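PDB 1VJ0: alcohol dehydrogenase, zinc-containing from Thermotoga maritima, which probably works as a zinc-dependent oxidoreductase of the alcohol dehydrogenase family, with one cysteine-bound zinc site and a second zinc held by mixed ligands. Local coordinates for residues E78-V83 with L103-R108; E286-G291 with V315-T320; Q28-K33 with K357-A362; T275-A280 with V301-V306. One frame throughout, in Å; residues are numbered along the deposited sequence.

Contact 1: residues E78-V83 with L103-R108; sequences EGAGRV and LIVWNR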
loop_
_atom_site.group_PDB
_atom_site.type_symbol
_atom_site.label_atom_id
_atom_site.label_comp_id
_atom_site.label_asym_id
_atom_site.label_seq_id
_atom_site.Cartn_x
_atom_site.Cartn_y
_atom_site.Cartn_z
ATOM N N GLU A 78 -25.974 13.857 12.796
ATOM C CA GLU A 78 -26.107 12.407 12.824
ATOM C C GLU A 78 -27.621 12.096 12.648
ATOM O O GLU A 78 -28.429 12.313 13.574
ATOM C CB GLU A 78 -25.652 11.889 14.211
ATOM C CG GLU A 78 -24.153 12.057 14.544
ATOM C CD GLU A 78 -23.785 11.799 16.023
ATOM O OE1 GLU A 78 -24.316 10.906 16.737
ATOM O OE2 GLU A 78 -22.940 12.517 16.499
ATOM N N GLY A 79 -27.984 11.538 11.492
ATOM C CA GLY A 79 -29.354 11.304 11.143
ATOM C C GLY A 79 -29.683 10.072 10.310
ATOM O O GLY A 79 -28.859 9.561 9.540
ATOM N N ALA A 80 -30.886 9.571 10.521
ATOM C CA ALA A 80 -31.482 8.543 9.655
ATOM C C ALA A 80 -32.913 8.909 9.487
ATOM O O ALA A 80 -33.531 9.474 10.395
ATOM C CB ALA A 80 -31.352 7.176 10.267
ATOM N N GLY A 81 -33.469 8.616 8.327
ATOM C CA GLY A 81 -34.877 8.891 8.119
ATOM C C GLY A 81 -35.515 8.249 6.881
ATOM O O GLY A 81 -35.029 7.268 6.326
ATOM N N ARG A 82 -36.632 8.824 6.497
ATOM C CA ARG A 82 -37.493 8.312 5.488
ATOM C C ARG A 82 -37.706 9.355 4.416
ATOM O O ARG A 82 -38.032 10.518 4.716
ATOM C CB ARG A 82 -38.831 7.943 6.115
ATOM C CG ARG A 82 -39.801 7.319 5.145
ATOM C CD ARG A 82 -41.195 7.093 5.692
ATOM N NE ARG A 82 -41.218 6.031 6.710
ATOM C CZ ARG A 82 -41.568 6.200 7.994
ATOM N NH1 ARG A 82 -41.954 7.386 8.472
ATOM N NH2 ARG A 82 -41.543 5.148 8.821
ATOM N N VAL A 83 -37.574 8.920 3.170
ATOM C CA VAL A 83 -37.743 9.811 2.014
ATOM C C VAL A 83 -39.195 10.267 1.939
ATOM O O VAL A 83 -40.129 9.452 1.935
ATOM C CB VAL A 83 -37.277 9.131 0.674
ATOM C CG1 VAL A 83 -37.536 10.026 -0.493
ATOM C CG2 VAL A 83 -35.818 8.826 0.731
ATOM N N LEU A 103 -36.156 4.141 3.458
ATOM C CA LEU A 103 -35.349 4.476 4.640
ATOM C C LEU A 103 -33.963 4.700 4.148
ATOM O O LEU A 103 -33.473 3.952 3.287
ATOM C CB LEU A 103 -35.388 3.369 5.695
ATOM C CG LEU A 103 -36.789 3.000 6.206
ATOM C CD1 LEU A 103 -36.746 1.809 7.120
ATOM C CD2 LEU A 103 -37.458 4.167 6.917
ATOM N N ILE A 104 -33.332 5.746 4.667
ATOM C CA ILE A 104 -31.984 6.100 4.286
ATOM C C ILE A 104 -31.129 6.574 5.433
ATOM O O ILE A 104 -31.624 7.052 6.469
ATOM C CB ILE A 104 -32.007 7.191 3.161
ATOM C CG1 ILE A 104 -32.600 8.523 3.660
ATOM C CG2 ILE A 104 -32.742 6.657 1.975
ATOM C CD1 ILE A 104 -32.319 9.724 2.695
ATOM N N VAL A 105 -29.825 6.440 5.230
ATOM C CA VAL A 105 -28.851 7.184 5.968
ATOM C C VAL A 105 -27.946 7.883 4.939
ATOM O O VAL A 105 -28.009 7.600 3.736
ATOM C CB VAL A 105 -28.025 6.317 6.938
ATOM C CG1 VAL A 105 -28.901 5.787 8.011
ATOM C CG2 VAL A 105 -27.322 5.151 6.204
ATOM N N TRP A 106 -27.156 8.843 5.412
ATOM C CA TRP A 106 -26.385 9.662 4.521
ATOM C C TRP A 106 -25.130 10.177 5.172
ATOM O O TRP A 106 -25.011 10.289 6.411
ATOM C CB TRP A 106 -27.221 10.858 3.992
ATOM C CG TRP A 106 -27.754 11.758 5.068
ATOM C CD1 TRP A 106 -27.156 12.893 5.553
ATOM C CD2 TRP A 106 -28.989 11.625 5.804
ATOM N NE1 TRP A 106 -27.929 13.453 6.534
ATOM C CE2 TRP A 106 -29.052 12.695 6.718
ATOM C CE3 TRP A 106 -30.031 10.709 5.785
ATOM C CZ2 TRP A 106 -30.117 12.872 7.598
ATOM C CZ3 TRP A 106 -31.090 10.875 6.672
ATOM C CH2 TRP A 106 -31.122 11.956 7.568
ATOM N N ASN A 107 -24.178 10.505 4.324
ATOM C CA ASN A 107 -22.938 11.157 4.792
ATOM C C ASN A 107 -23.268 12.634 5.127
ATOM O O ASN A 107 -23.781 13.393 4.291
ATOM C CB ASN A 107 -21.837 11.034 3.689
ATOM C CG ASN A 107 -20.468 11.576 4.107
ATOM O OD1 ASN A 107 -20.313 12.246 5.145
ATOM N ND2 ASN A 107 -19.448 11.271 3.281
ATOM N N ARG A 108 -22.930 13.052 6.342
ATOM C CA ARG A 108 -23.186 14.432 6.785
ATOM C C ARG A 108 -22.452 15.493 5.987
ATOM O O ARG A 108 -22.889 16.637 5.913
ATOM C CB ARG A 108 -22.801 14.549 8.272
ATOM C CG ARG A 108 -21.324 14.443 8.589
ATOM C CD ARG A 108 -21.076 14.733 10.055
ATOM N NE ARG A 108 -19.673 14.714 10.392
ATOM C CZ ARG A 108 -18.971 13.601 10.559
ATOM N NH1 ARG A 108 -19.537 12.447 10.443
ATOM N NH2 ARG A 108 -17.680 13.650 10.840
HETATM O O HOH W 1 -26.321 11.509 8.681
#
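Gly-81 and Ile-104 form an antiparallel hydrogen-bonded pair between strands 78-86 and 103-106, neighbours in the mixed sheet of the GroES-like domain of a zinc-containing dehydrogenase. Two nearly straight backbone bonds close this pair: Gly-81 N reaches Ile-104 O at 3.0 Å, and Ile-104 N reaches Gly-81 O at 2.8 Å. Both acceptors take a CA-H...O contact as well, Gly-81 O from Leu-103 CA and Ile-104 O from Ala-80 CA. Nearer the zinc end of strand 78-86 a water bridges the strands, accepting from Gly-79 N at 3.3 Å and donating to Trp-106 O at 2.9 Å.

Apolar contacts flank these bonds. The methyl of Ala-80 (CB) lies 3.6 Å from Val-105 CG1, and on the same face Leu-103 CD2 comes alongside Arg-82 CB, while the Arg-82 guanidinium makes its salt bridge with Glu-48. Val-83 CG2 meets Ile-104 CG2 at 4.0 Å, the two side chains crossing at about a right angle.

Glu-78, just ahead of Gly-79, shares a zinc ion with Cys-55, His-77 and Cys-178 through OE2; its OE1 is paired with Lys-373. The paired residues thus follow a metal ligand directly in the chain.

The remaining interaction sets an indole against backbone. With chi1 at 59°, the indole of Trp-106 is set between its own backbone N and carbonyl carbon and folds back over the glycine-rich strand. One face covers the Gly-79 carbonyl, with CH2 3.6 Å from Gly-79 C, and the ring edge at CZ3 lies 3.7 Å from Gly-81 N.

Contact 2: residues E286-G291 with V315-T320; sequences ELLRRG and VLKNAT
Arg-290 turns one flank of its guanidinium to Leu-316 O, NE at 2.9 Å and NH2 at 2.8 Å both donating to that one atom, which lies close to the guanidinium plane. The bend at chi3 (97°) swings the group onto this carbonyl, just past helix 310-315. One residue on, Gly-291 N donates to Lys-317 O at 2.8 Å, so two successive carbonyls at the helix end, where Asn-318 completes a Schellman motif, are held by segment 286-291. Lys-317 reciprocates. Its chain bends twice, its CD passes beside Leu-288 CB, and NZ reaches Leu-288 O at 2.7 Å in the carbonyl plane. Leu-288 also packs through CD2 on Ala-319 CB at 3.8 Å.

The looser part lies toward Glu-286. Glu-286 OE1 and Lys-317 NZ are 5.1 Å apart and communicate through a water that donates to the carboxylate and accepts from the ammonium, while Glu-286 OE2 is bonded to Trp-313.

The contact belongs to the Rossmann-type domain, tying the end of helix 280-287 and the corner before strand 292-296 to the loop entering strand 320-323, the outermost strand of the sheet within this chain, where Thr-320 pairs antiparallel with a strand of the second subunit.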
loop_
_atom_site.group_PDB
_atom_site.type_symbol
_atom_site.label_atom_id
_atom_site.label_comp_id
_atom_site.label_asym_id
_atom_site.label_seq_id
_atom_site.Cartn_x
_atom_site.Cartn_y
_atom_site.Cartn_z
ATOM N N GLU A 286 4.710 5.166 24.726
ATOM C CA GLU A 286 5.480 4.176 25.465
ATOM C C GLU A 286 4.921 2.758 25.375
ATOM O O GLU A 286 5.597 1.829 25.767
ATOM C CB GLU A 286 5.609 4.580 26.940
ATOM C CG GLU A 286 6.280 5.960 27.190
ATOM C CD GLU A 286 7.788 6.010 26.967
ATOM O OE1 GLU A 286 8.397 5.035 26.499
ATOM O OE2 GLU A 286 8.400 7.068 27.291
ATOM N N LEU A 287 3.677 2.598 24.933
ATOM C CA LEU A 287 3.074 1.288 24.745
ATOM C C LEU A 287 3.281 0.713 23.343
ATOM O O LEU A 287 2.983 -0.488 23.115
ATOM C CB LEU A 287 1.557 1.358 24.983
ATOM C CG LEU A 287 1.104 1.763 26.388
ATOM C CD1 LEU A 287 -0.402 1.831 26.396
ATOM C CD2 LEU A 287 1.659 0.787 27.431
ATOM N N LEU A 288 3.678 1.568 22.407
ATOM C CA LEU A 288 3.770 1.213 20.995
ATOM C C LEU A 288 5.051 0.376 20.725
ATOM O O LEU A 288 6.154 0.731 21.209
ATOM C CB LEU A 288 3.787 2.523 20.182
ATOM C CG LEU A 288 3.485 2.490 18.680
ATOM C CD1 LEU A 288 2.093 2.018 18.417
ATOM C CD2 LEU A 288 3.710 3.905 18.100
ATOM N N ARG A 289 4.924 -0.730 19.974
ATOM C CA ARG A 289 6.114 -1.445 19.592
ATOM C C ARG A 289 6.916 -0.662 18.577
ATOM O O ARG A 289 6.427 0.290 17.921
ATOM C CB ARG A 289 5.817 -2.812 19.021
ATOM C CG ARG A 289 5.153 -2.878 17.656
ATOM C CD ARG A 289 5.458 -4.247 16.967
ATOM N NE ARG A 289 4.692 -4.481 15.742
ATOM C CZ ARG A 289 5.123 -4.212 14.510
ATOM N NH1 ARG A 289 6.299 -3.633 14.280
ATOM N NH2 ARG A 289 4.387 -4.560 13.474
ATOM N N ARG A 290 8.165 -1.035 18.512
ATOM C CA ARG A 290 9.030 -0.616 17.408
ATOM C C ARG A 290 8.348 -1.043 16.112
ATOM O O ARG A 290 8.013 -2.199 15.974
ATOM C CB ARG A 290 10.381 -1.258 17.554
ATOM C CG ARG A 290 11.181 -0.623 18.653
ATOM C CD ARG A 290 12.600 -1.054 18.639
ATOM N NE ARG A 290 13.441 -0.088 17.941
ATOM C CZ ARG A 290 14.566 -0.400 17.311
ATOM N NH1 ARG A 290 14.990 -1.674 17.248
ATOM N NH2 ARG A 290 15.278 0.552 16.712
ATOM N N GLY A 291 8.155 -0.102 15.210
ATOM C CA GLY A 291 7.446 -0.307 13.922
ATOM C C GLY A 291 5.940 -0.134 14.022
ATOM O O GLY A 291 5.238 -0.282 13.025
ATOM N N VAL A 315 11.861 8.280 16.099
ATOM C CA VAL A 315 13.002 7.776 15.294
ATOM C C VAL A 315 13.420 6.358 15.712
ATOM O O VAL A 315 13.399 5.364 14.905
ATOM C CB VAL A 315 14.174 8.766 15.349
ATOM C CG1 VAL A 315 15.408 8.231 14.592
ATOM C CG2 VAL A 315 13.731 10.119 14.850
ATOM N N LEU A 316 13.823 6.236 16.976
ATOM C CA LEU A 316 14.309 4.943 17.461
ATOM C C LEU A 316 13.198 3.871 17.350
ATOM O O LEU A 316 13.450 2.663 17.066
ATOM C CB LEU A 316 14.756 5.088 18.916
ATOM C CG LEU A 316 15.372 3.833 19.520
ATOM C CD1 LEU A 316 16.650 3.481 18.757
ATOM C CD2 LEU A 316 15.683 4.095 20.993
ATOM N N LYS A 317 11.973 4.301 17.591
ATOM C CA LYS A 317 10.826 3.415 17.391
ATOM C C LYS A 317 10.436 3.110 15.946
ATOM O O LYS A 317 9.640 2.228 15.722
ATOM C CB LYS A 317 9.609 3.978 18.137
ATOM C CG LYS A 317 8.985 2.957 18.949
ATOM C CD LYS A 317 7.800 3.460 19.710
ATOM C CE LYS A 317 8.154 3.754 21.145
ATOM N NZ LYS A 317 7.880 2.663 22.047
ATOM N N ASN A 318 10.926 3.854 14.951
ATOM C CA ASN A 318 10.441 3.730 13.588
ATOM C C ASN A 318 8.889 3.707 13.564
ATOM O O ASN A 318 8.253 2.899 12.858
ATOM C CB ASN A 318 11.097 2.526 12.903
ATOM C CG ASN A 318 11.095 2.606 11.381
ATOM O OD1 ASN A 318 12.110 2.957 10.766
ATOM N ND2 ASN A 318 9.973 2.216 10.758
ATOM N N ALA A 319 8.300 4.613 14.356
ATOM C CA ALA A 319 6.863 4.644 14.599
ATOM C C ALA A 319 6.132 5.489 13.581
ATOM O O ALA A 319 6.661 6.443 13.063
ATOM C CB ALA A 319 6.566 5.210 16.020
ATOM N N THR A 320 4.907 5.102 13.250
ATOM C CA THR A 320 4.015 5.956 12.473
ATOM C C THR A 320 2.983 6.557 13.404
ATOM O O THR A 320 2.262 5.818 14.115
ATOM C CB THR A 320 3.295 5.142 11.355
ATOM O OG1 THR A 320 4.263 4.542 10.489
ATOM C CG2 THR A 320 2.490 6.031 10.428
HETATM O O HOH W 2 9.089 3.719 24.297
HETATM O O HOH W 3 7.464 0.445 10.524
#

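Contact 3: residues Q28-K33 with K357-A362; sequences QPLVYK and KEANKA
Pro-29 leads into the contact by laying its CA 3.4 Å from Asn-360 OD1, with the proline CB close to the same amide. It stands before strand 31-37, the second strand of the antiparallel pair formed with 16-22, and faces the first turn of helix 359-368.

Leu-30 carries most of the contact. Its backbone is clasped by the Asn-360 carboxamide: Leu-30 N donates to OD1 at 2.8 Å, on a lone pair in the plane of the amide, and Asn-360 ND2 donates to Leu-30 O at 3.1 Å. In the second bond the acceptor lies in the amide plane and is itself met on a lone pair. The Leu-30 side chain turns to the helix, where CD1 touches Ala-359 CB at 3.8 Å; Met-21 and Tyr-149 extend this apolar patch.

Past Val-31, the strand brings Tyr-32 to Lys-357, just ahead of the helix. With CG anti to the backbone N (chi1 169°), the Tyr-32 ring comes against the extended Lys-357 chain, CE1 lying 3.4 Å from Lys-357 CE. A water links their polar ends, donating to Tyr-32 OH and accepting from Lys-357 NZ, each at 2.7 Å. The phenol oxygen is also hydrogen-bonded to Glu-34.

The chemistry grades along the segment. A side-chain amide that uses both its C=O and its N-H on the backbone of one residue should fix the rotation of Asn-360, so that the two parts of the chain, more than 320 residues apart, meet through a directional clasp, with a water-mediated link at the exposed Tyr-32 end.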
loop_
_atom_site.group_PDB
_atom_site.type_symbol
_atom_site.label_atom_id
_atom_site.label_comp_id
_atom_site.label_asym_id
_atom_site.label_seq_id
_atom_site.Cartn_x
_atom_site.Cartn_y
_atom_site.Cartn_z
ATOM N N GLN A 28 -27.683 29.881 25.089
ATOM C CA GLN A 28 -29.094 30.110 25.421
ATOM C C GLN A 28 -29.887 28.906 24.911
ATOM O O GLN A 28 -29.564 28.364 23.823
ATOM C CB GLN A 28 -29.630 31.365 24.725
ATOM C CG GLN A 28 -29.100 32.678 25.255
ATOM C CD GLN A 28 -29.397 32.905 26.734
ATOM O OE1 GLN A 28 -28.548 33.407 27.444
ATOM N NE2 GLN A 28 -30.582 32.511 27.195
ATOM N N PRO A 29 -30.923 28.491 25.640
ATOM C CA PRO A 29 -31.663 27.302 25.237
ATOM C C PRO A 29 -32.022 27.278 23.724
ATOM O O PRO A 29 -32.321 28.323 23.121
ATOM C CB PRO A 29 -32.919 27.370 26.097
ATOM C CG PRO A 29 -32.512 28.122 27.318
ATOM C CD PRO A 29 -31.465 29.097 26.878
ATOM N N LEU A 30 -31.969 26.106 23.128
ATOM C CA LEU A 30 -32.527 25.925 21.781
ATOM C C LEU A 30 -34.019 26.245 21.811
ATOM O O LEU A 30 -34.714 25.902 22.759
ATOM C CB LEU A 30 -32.356 24.497 21.330
ATOM C CG LEU A 30 -30.952 23.920 21.316
ATOM C CD1 LEU A 30 -30.995 22.517 20.725
ATOM C CD2 LEU A 30 -30.089 24.746 20.510
ATOM N N VAL A 31 -34.505 26.893 20.768
ATOM C CA VAL A 31 -35.908 27.296 20.730
ATOM C C VAL A 31 -36.694 26.539 19.651
ATOM O O VAL A 31 -36.204 26.297 18.523
ATOM C CB VAL A 31 -36.072 28.818 20.550
ATOM C CG1 VAL A 31 -35.246 29.544 21.583
ATOM C CG2 VAL A 31 -35.665 29.256 19.191
ATOM N N TYR A 32 -37.898 26.154 20.035
ATOM C CA TYR A 32 -38.808 25.426 19.179
ATOM C C TYR A 32 -39.339 26.369 18.095
ATOM O O TYR A 32 -39.788 27.469 18.369
ATOM C CB TYR A 32 -39.948 24.831 20.034
ATOM C CG TYR A 32 -41.072 24.273 19.203
ATOM C CD1 TYR A 32 -41.006 22.993 18.671
ATOM C CD2 TYR A 32 -42.175 25.050 18.906
ATOM C CE1 TYR A 32 -42.038 22.495 17.841
ATOM C CE2 TYR A 32 -43.210 24.568 18.093
ATOM C CZ TYR A 32 -43.127 23.292 17.558
ATOM O OH TYR A 32 -44.155 22.821 16.776
ATOM N N LYS A 33 -39.266 25.958 16.840
ATOM C CA LYS A 33 -39.809 26.793 15.791
ATOM C C LYS A 33 -40.475 25.931 14.713
ATOM O O LYS A 33 -40.059 24.795 14.478
ATOM C CB LYS A 33 -38.708 27.652 15.179
ATOM C CG LYS A 33 -39.272 28.570 14.086
ATOM C CD LYS A 33 -38.235 29.573 13.564
ATOM C CE LYS A 33 -38.935 30.873 13.123
ATOM N NZ LYS A 33 -37.977 31.856 12.576
ATOM N N LYS A 357 -38.243 17.761 21.206
ATOM C CA LYS A 357 -38.517 18.948 22.003
ATOM C C LYS A 357 -37.769 19.047 23.334
ATOM O O LYS A 357 -37.729 20.138 23.926
ATOM C CB LYS A 357 -40.026 19.119 22.224
ATOM C CG LYS A 357 -40.757 19.536 20.917
ATOM C CD LYS A 357 -42.294 19.510 21.123
ATOM C CE LYS A 357 -43.068 19.891 19.837
ATOM N NZ LYS A 357 -44.593 19.662 19.985
ATOM N N GLU A 358 -37.147 17.950 23.761
ATOM C CA GLU A 358 -36.223 17.935 24.908
ATOM C C GLU A 358 -34.726 18.015 24.524
ATOM O O GLU A 358 -33.836 17.634 25.281
ATOM C CB GLU A 358 -36.523 16.716 25.746
ATOM C CG GLU A 358 -37.926 16.817 26.382
ATOM C CD GLU A 358 -38.187 15.803 27.472
ATOM O OE1 GLU A 358 -37.432 14.821 27.599
ATOM O OE2 GLU A 358 -39.159 15.973 28.239
ATOM N N ALA A 359 -34.460 18.557 23.345
ATOM C CA ALA A 359 -33.083 18.703 22.887
ATOM C C ALA A 359 -32.181 19.427 23.923
ATOM O O ALA A 359 -30.979 19.122 24.038
ATOM C CB ALA A 359 -33.022 19.364 21.454
ATOM N N ASN A 360 -32.714 20.377 24.664
ATOM C CA ASN A 360 -31.868 21.072 25.649
ATOM C C ASN A 360 -31.418 20.111 26.753
ATOM O O ASN A 360 -30.253 20.132 27.186
ATOM C CB ASN A 360 -32.590 22.294 26.233
ATOM C CG ASN A 360 -32.668 23.415 25.238
ATOM O OD1 ASN A 360 -31.648 23.950 24.859
ATOM N ND2 ASN A 360 -33.877 23.750 24.781
ATOM N N LYS A 361 -32.343 19.248 27.188
ATOM C CA LYS A 361 -32.031 18.227 28.198
ATOM C C LYS A 361 -31.035 17.203 27.659
ATOM O O LYS A 361 -30.125 16.811 28.366
ATOM C CB LYS A 361 -33.345 17.539 28.653
ATOM C CG LYS A 361 -33.218 16.439 29.686
ATOM C CD LYS A 361 -32.607 16.897 31.012
ATOM N N ALA A 362 -31.196 16.774 26.407
ATOM C CA ALA A 362 -30.215 15.922 25.758
ATOM C C ALA A 362 -28.802 16.469 25.841
ATOM O O ALA A 362 -27.890 15.748 26.188
ATOM C CB ALA A 362 -30.571 15.691 24.298
HETATM O O HOH W 4 -45.214 20.470 17.532
#

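Contact 4: residues T275-A280 with V301-V306; sequences TGDSRA and VPQDPV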
loop_
_atom_site.group_PDB
_atom_site.type_symbol
_atom_site.label_atom_id
_atom_site.label_comp_id
_atom_site.label_asym_id
_atom_site.label_seq_id
_atom_site.Cartn_x
_atom_site.Cartn_y
_atom_site.Cartn_z
ATOM N N THR A 275 -9.355 9.667 23.315
ATOM C CA THR A 275 -9.642 10.314 24.612
ATOM C C THR A 275 -10.064 11.748 24.482
ATOM O O THR A 275 -10.740 12.255 25.365
ATOM C CB THR A 275 -8.404 10.304 25.588
ATOM O OG1 THR A 275 -7.350 11.101 25.052
ATOM C CG2 THR A 275 -7.774 8.924 25.743
ATOM N N GLY A 276 -9.581 12.450 23.456
ATOM C CA GLY A 276 -9.757 13.909 23.408
ATOM C C GLY A 276 -8.716 14.731 24.159
ATOM O O GLY A 276 -8.777 15.963 24.199
ATOM N N ASP A 277 -7.756 14.065 24.769
ATOM C CA ASP A 277 -6.727 14.725 25.535
ATOM C C ASP A 277 -5.363 14.468 24.899
ATOM O O ASP A 277 -4.939 13.334 24.756
ATOM C CB ASP A 277 -6.762 14.164 26.914
ATOM C CG ASP A 277 -5.792 14.847 27.856
ATOM O OD1 ASP A 277 -4.907 15.624 27.456
ATOM O OD2 ASP A 277 -5.884 14.637 29.062
ATOM N N SER A 278 -4.676 15.539 24.532
ATOM C CA SER A 278 -3.380 15.449 23.863
ATOM C C SER A 278 -2.373 14.654 24.719
ATOM O O SER A 278 -1.508 13.988 24.180
ATOM C CB SER A 278 -2.837 16.840 23.543
ATOM O OG SER A 278 -3.681 17.580 22.649
ATOM N N ARG A 279 -2.522 14.705 26.049
ATOM C CA ARG A 279 -1.609 14.044 26.953
ATOM C C ARG A 279 -1.648 12.526 26.821
ATOM O O ARG A 279 -0.735 11.874 27.292
ATOM C CB ARG A 279 -1.874 14.427 28.379
ATOM C CG ARG A 279 -1.565 15.899 28.624
ATOM C CD ARG A 279 -1.958 16.383 29.952
ATOM N NE ARG A 279 -3.404 16.398 30.069
ATOM C CZ ARG A 279 -4.046 16.707 31.196
ATOM N NH1 ARG A 279 -3.367 17.026 32.298
ATOM N NH2 ARG A 279 -5.378 16.700 31.230
ATOM N N ALA A 280 -2.687 11.977 26.212
ATOM C CA ALA A 280 -2.743 10.531 25.942
ATOM C C ALA A 280 -1.511 10.026 25.176
ATOM O O ALA A 280 -1.135 8.891 25.326
ATOM C CB ALA A 280 -4.016 10.184 25.190
ATOM N N VAL A 301 -9.921 19.775 19.734
ATOM C CA VAL A 301 -9.777 21.235 19.852
ATOM C C VAL A 301 -8.316 21.559 20.141
ATOM O O VAL A 301 -7.593 20.702 20.651
ATOM C CB VAL A 301 -10.584 21.852 21.027
ATOM C CG1 VAL A 301 -12.139 21.739 20.808
ATOM C CG2 VAL A 301 -10.146 21.291 22.374
ATOM N N PRO A 302 -7.885 22.778 19.821
ATOM C CA PRO A 302 -6.535 23.187 20.115
ATOM C C PRO A 302 -6.296 23.013 21.615
ATOM O O PRO A 302 -7.182 23.327 22.398
ATOM C CB PRO A 302 -6.506 24.639 19.727
ATOM C CG PRO A 302 -7.572 24.824 18.799
ATOM C CD PRO A 302 -8.627 23.811 19.098
ATOM N N GLN A 303 -5.126 22.508 21.990
ATOM C CA GLN A 303 -4.831 22.250 23.395
ATOM C C GLN A 303 -3.389 22.662 23.632
ATOM O O GLN A 303 -2.618 22.830 22.666
ATOM C CB GLN A 303 -5.028 20.762 23.698
ATOM C CG GLN A 303 -6.490 20.382 23.940
ATOM C CD GLN A 303 -6.729 18.873 24.085
ATOM O OE1 GLN A 303 -5.851 18.059 23.840
ATOM N NE2 GLN A 303 -7.918 18.523 24.490
ATOM N N ASP A 304 -2.991 22.794 24.888
ATOM C CA ASP A 304 -1.577 23.027 25.152
ATOM C C ASP A 304 -0.761 21.977 24.455
ATOM O O ASP A 304 -1.192 20.835 24.299
ATOM C CB ASP A 304 -1.240 22.955 26.628
ATOM C CG ASP A 304 -1.968 23.988 27.432
ATOM O OD1 ASP A 304 -2.330 25.054 26.882
ATOM O OD2 ASP A 304 -2.207 23.799 28.635
ATOM N N PRO A 305 0.406 22.360 23.996
ATOM C CA PRO A 305 1.337 21.406 23.434
ATOM C C PRO A 305 1.807 20.396 24.476
ATOM O O PRO A 305 1.895 20.733 25.657
ATOM C CB PRO A 305 2.500 22.293 22.940
ATOM C CG PRO A 305 2.374 23.506 23.620
ATOM C CD PRO A 305 0.914 23.742 23.909
ATOM N N VAL A 306 2.094 19.182 24.043
ATOM C CA VAL A 306 2.622 18.140 24.931
ATOM C C VAL A 306 4.103 17.945 24.655
ATOM O O VAL A 306 4.553 18.163 23.533
ATOM C CB VAL A 306 1.895 16.771 24.762
ATOM C CG1 VAL A 306 0.427 16.924 25.169
ATOM C CG2 VAL A 306 2.024 16.235 23.367
HETATM O O HOH W 5 -1.680 19.571 21.817
#
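Gln-303 sets CG anti to its own carbonyl carbon (chi1 -81°) and runs extended through chi2 (173°), which delivers its carboxamide to Gly-276 and Ser-278. Ser-278 in turn holds OG beside its own backbone N (chi1 -62°), so that both of its polar groups face one oxygen. The two loops follow neighbouring strands of the Rossmann-type parallel sheet, 268-273 and 292-296, and the first of them leads into helix 280-287.

The Gln-303 amide is bound at both ends. NE2 donates to Gly-276 O at 2.7 Å, in the carbonyl plane, while OE1 accepts from Ser-278 N at 2.9 Å; these two bonds fix which way round the group lies. OE1 also accepts from Ser-278 OG, modelled at an unusually short 2.5 Å whose exact value is doubtful. A water within hydrogen-bonding distance of Ser-278 OG and Asp-304 O lies between them.

The first loop is also braced from within. Thr-275 OG1 accepts from Asp-277 N in an ST turn. Arg-279 N meets Asp-277 OD1 from above the carboxylate plane at 2.9 Å, a capping bond, and the same oxygen takes Arg-279 NE on its syn lone pair, within a salt bridge to the arginine.

The apolar side of the contact is made by Val-306, whose backbone pairs antiparallel with a strand of the second subunit, where Val-310 of that subunit packs on both Ser-278 and Val-306. Within the chain, one methyl does the touching: Val-306 CG1 rests 3.6 Å from Ser-278 CB and 4.1 Å from Arg-279 CG.

Overall arrangement
From the N terminus, segment 28-33 opens contact 3, which closes only at 357-362, tying the N-terminal strand pair to the late helix 359-368 and enclosing the other three. Contact 1 comes next and closes a short loop within the GroES-like domain before the Rossmann-type part begins. Contacts 4 and 2 follow and interlock: 275-280 and 286-291 open in turn, then 301-306 and 315-320 close them in the same order, so the two loops cross. Contact 4 joins the loops after strands 268-273 and 292-296; contact 2 joins the end of helix 280-287 to the loop before strand 320-323. Both touch the second subunit, and contact 1 lies across the chain's centre from this pair.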